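Local coordinates for protein galactan 1,3-beta-galactosidase (Phanerochaete chrysosporium, PDB 7BYS) that probably hydrolyses beta-1,3-galactan from the chain end, as an exo-acting family 43 glycoside hydrolase that also carries a carbohydrate-binding module, at residues S324-G328 and G329-G333; L399-S403 and G404-I408. One frame throughout, in Å; residues are numbered along the deposited sequence. Where two conformers were deposited one is given.

Interaction 1: S324-G328 and G329-G333. With CA (calcium ion), chain F.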
# COMPACT_ATOMS: atom_id res chain seq x y z
N SER A 324 -6.24 26.64 3.28
CA SER A 324 -7.31 26.03 2.49
C SER A 324 -7.27 24.50 2.51
O SER A 324 -8.26 23.87 2.16
CB SER A 324 -7.24 26.51 1.04
OG SER A 324 -6.15 25.92 0.36
N GLY A 325 -6.15 23.89 2.90
CA GLY A 325 -6.10 22.45 2.96
C GLY A 325 -6.63 21.83 4.23
O GLY A 325 -6.65 20.59 4.34
N PHE A 326 -7.07 22.65 5.19
CA PHE A 326 -7.52 22.20 6.50
C PHE A 326 -9.04 22.17 6.59
O PHE A 326 -9.72 23.08 6.11
CB PHE A 326 -7.07 23.17 7.60
CG PHE A 326 -5.59 23.39 7.66
CD1 PHE A 326 -4.71 22.35 7.50
CD2 PHE A 326 -5.09 24.65 7.94
CE1 PHE A 326 -3.34 22.56 7.57
CE2 PHE A 326 -3.73 24.87 8.02
CZ PHE A 326 -2.85 23.83 7.83
N SER A 327 -9.55 21.16 7.29
CA SER A 327 -10.96 21.15 7.65
C SER A 327 -11.24 22.35 8.55
O SER A 327 -10.46 22.66 9.46
CB SER A 327 -11.27 19.84 8.38
OG SER A 327 -12.60 19.86 8.85
N GLY A 328 -12.35 23.03 8.29
CA GLY A 328 -12.65 24.26 9.00
C GLY A 328 -11.74 25.41 8.65
O GLY A 328 -11.88 26.49 9.24
N GLY A 329 -10.83 25.23 7.69
CA GLY A 329 -9.91 26.27 7.31
C GLY A 329 -8.82 26.54 8.32
O GLY A 329 -8.07 27.50 8.15
N LYS A 330 -8.71 25.72 9.37
CA LYS A 330 -7.81 26.02 10.48
C LYS A 330 -7.17 24.75 11.01
O LYS A 330 -7.74 23.66 10.89
CB LYS A 330 -8.54 26.73 11.63
CG LYS A 330 -9.10 28.09 11.23
CD LYS A 330 -9.76 28.80 12.39
CE LYS A 330 -10.33 30.13 11.92
NZ LYS A 330 -9.51 30.73 10.82
N ALA A 331 -5.99 24.90 11.60
CA ALA A 331 -5.29 23.81 12.26
C ALA A 331 -4.57 24.40 13.47
O ALA A 331 -4.51 25.61 13.64
CB ALA A 331 -4.30 23.11 11.32
N VAL A 332 -3.99 23.52 14.28
CA VAL A 332 -3.18 23.94 15.42
C VAL A 332 -1.72 23.71 15.07
O VAL A 332 -1.31 22.59 14.74
CB VAL A 332 -3.57 23.20 16.71
CG1 VAL A 332 -2.61 23.56 17.84
CG2 VAL A 332 -5.00 23.56 17.09
N GLY A 333 -0.93 24.79 15.11
CA GLY A 333 0.49 24.73 14.87
C GLY A 333 1.28 24.98 16.14
O GLY A 333 0.75 25.17 17.23
CA CA F . -9.29 21.98 11.43
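The methyl group of A331 sits squarely over one face of the F326 ring. CB of A331 lies 3.6 Å from the ring centroid and only 3° off the ring normal, a CH-pi contact. This is the tight side of the turn, and both residues are buried. F326 carries CG beside its backbone N and anti to its carbonyl carbon (chi1 -57°), which swings the ring back over the start of strand 330-333. Its CB comes within 3.4 Å of O of K330. Replacing the F326 ring by an alanine side chain would probably leave the A331 methyl without its aromatic cover and open a gap behind the calcium-binding turn.

The backbone closes the turn. N of G329 donates to O of F326 at 2.9 Å. G328 and G329 both have positive phi, which favours glycine, and a CB on G329 would clash with O of G328. The turn brings two carbonyls to the same calcium ion. O of S327 and O of K330 each lie 2.4 Å from the metal. They are 3.2 Å apart because both bind the same metal ion. E308, E310 and D422 complete the protein part of this site, which belongs to the carbohydrate-binding module.

The other side is loose. The K330 side chain leads away from the turn and is exposed. G328 is exposed too.

The loop connects strands 319-322 and 330-333, which pair as a two-stranded antiparallel sheet. Backbone bonds join A331 to L321 and G333 to T319. F326 touches D422 of strand 420-426, and V332 is hydrogen-bonded through its backbone to L421 of the same strand.

Interaction 2: L399-S403 and G404-I408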
# COMPACT_ATOMS: atom_id res chain seq x y z
N LEU A 399 -6.70 3.94 20.71
CA LEU A 399 -6.73 4.53 22.04
C LEU A 399 -7.79 3.86 22.91
O LEU A 399 -8.90 3.59 22.45
CB LEU A 399 -7.03 6.03 21.96
CG LEU A 399 -6.02 6.87 21.16
CD1 LEU A 399 -6.42 8.33 21.15
CD2 LEU A 399 -4.61 6.70 21.71
N ASN A 400 -7.44 3.64 24.18
CA ASN A 400 -8.39 3.13 25.16
C ASN A 400 -9.11 4.30 25.80
O ASN A 400 -8.49 5.13 26.48
CB ASN A 400 -7.66 2.32 26.23
CG ASN A 400 -7.28 0.93 25.75
OD1 ASN A 400 -8.00 0.32 24.96
ND2 ASN A 400 -6.14 0.43 26.21
N LEU A 401 -10.42 4.38 25.59
CA LEU A 401 -11.26 5.45 26.09
C LEU A 401 -12.21 4.92 27.15
O LEU A 401 -12.43 3.71 27.28
CB LEU A 401 -12.07 6.09 24.95
CG LEU A 401 -11.30 6.58 23.73
CD1 LEU A 401 -12.24 7.07 22.65
CD2 LEU A 401 -10.35 7.69 24.16
N ASN A 402 -12.77 5.84 27.93
CA ASN A 402 -13.74 5.50 28.95
C ASN A 402 -15.15 5.83 28.47
O ASN A 402 -15.34 6.68 27.60
CB ASN A 402 -13.47 6.26 30.25
CG ASN A 402 -12.13 5.90 30.86
OD1 ASN A 402 -11.68 4.76 30.76
ND2 ASN A 402 -11.50 6.87 31.51
N SER A 403 -16.14 5.16 29.05
CA SER A 403 -17.51 5.53 28.78
C SER A 403 -17.76 6.95 29.27
O SER A 403 -17.33 7.33 30.37
CB SER A 403 -18.48 4.56 29.46
OG SER A 403 -19.78 4.70 28.92
N GLY A 404 -18.44 7.75 28.46
CA GLY A 404 -18.64 9.14 28.78
C GLY A 404 -17.67 10.04 28.06
O GLY A 404 -17.33 9.80 26.90
N GLU A 405 -17.20 11.08 28.74
CA GLU A 405 -16.34 12.07 28.12
C GLU A 405 -14.88 11.74 28.38
O GLU A 405 -14.51 11.21 29.43
CB GLU A 405 -16.66 13.47 28.64
CG GLU A 405 -18.14 13.84 28.56
CD GLU A 405 -18.61 14.18 27.15
OE1 GLU A 405 -17.92 13.82 26.17
OE2 GLU A 405 -19.68 14.81 27.02
N ASN A 406 -14.04 12.06 27.40
CA ASN A 406 -12.62 11.80 27.46
C ASN A 406 -11.88 13.02 26.96
O ASN A 406 -12.43 13.85 26.23
CB ASN A 406 -12.23 10.63 26.55
CG ASN A 406 -12.82 9.32 27.01
OD1 ASN A 406 -12.19 8.57 27.75
ND2 ASN A 406 -14.04 9.03 26.57
N SER A 407 -10.61 13.13 27.36
CA SER A 407 -9.71 14.16 26.85
C SER A 407 -8.52 13.49 26.18
O SER A 407 -8.04 12.45 26.64
CB SER A 407 -9.20 15.05 27.99
OG SER A 407 -8.11 14.44 28.67
N ILE A 408 -8.06 14.08 25.08
CA ILE A 408 -6.87 13.60 24.38
C ILE A 408 -5.93 14.79 24.20
O ILE A 408 -6.32 15.80 23.61
CB ILE A 408 -7.19 12.97 23.02
CG1 ILE A 408 -8.29 11.90 23.16
CG2 ILE A 408 -5.94 12.37 22.42
CD1 ILE A 408 -8.83 11.40 21.82
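The side-chain amide of N406 meets the backbone of N402 with two hydrogen bonds. N of N402 donates to OD1 of N406 at 2.8 Å, and the bond is nearly straight at 173°. In return ND2 of N406 donates to O of N402 at 2.9 Å, with that acceptor close to the amide plane. One amide thus serves both polar backbone atoms of a single residue, and the pair of bonds fixes which way it is flipped. CG of N406 is anti to its carbonyl carbon (chi1 -66°), which aims the amide across the corner.

The buried amide has further partners. OD1 also accepts from ND2 of N374, and ND2 also donates to O of V346. Each of its polar atoms therefore has two bonds. The L401 side chain crosses that of N406 obliquely, its CB 3.7 Å from OD1 of N406.

Deeper in, L399 and I408 reach toward each other tip to tip, their CD1 atoms 4.0 Å apart. At the corner G404 has backbone angles that call for glycine, since a CB would jam against O of S403.

The chain passes here from one sheet of the module's beta-sandwich to the other. Strand 392-402 pairs with 352-360, while strand 405-410 lies between 339-349 and 367-373. L399 and I408 both touch V371 of strand 367-373.

Both interactions are local turns in the carbohydrate-binding module. Their centres are 24 Å apart, their nearest atoms about 10 Å, and they do not touch. Each is partly buried, with exposed residues at the bend and buried ones behind it, and each uses glycine where the backbone demands it. They hold different elements. Interaction 1 closes a small two-stranded hairpin at the metal site, whereas interaction 2 links the two larger sheets, away from the annotated sites. Their chemistry follows. A metal ion gathers backbone carbonyls in 324-333, beside an aromatic contact. In 399-408 a side-chain amide bonds both polar backbone atoms of one residue, beside aliphatic packing. Strand 420-426 touches both.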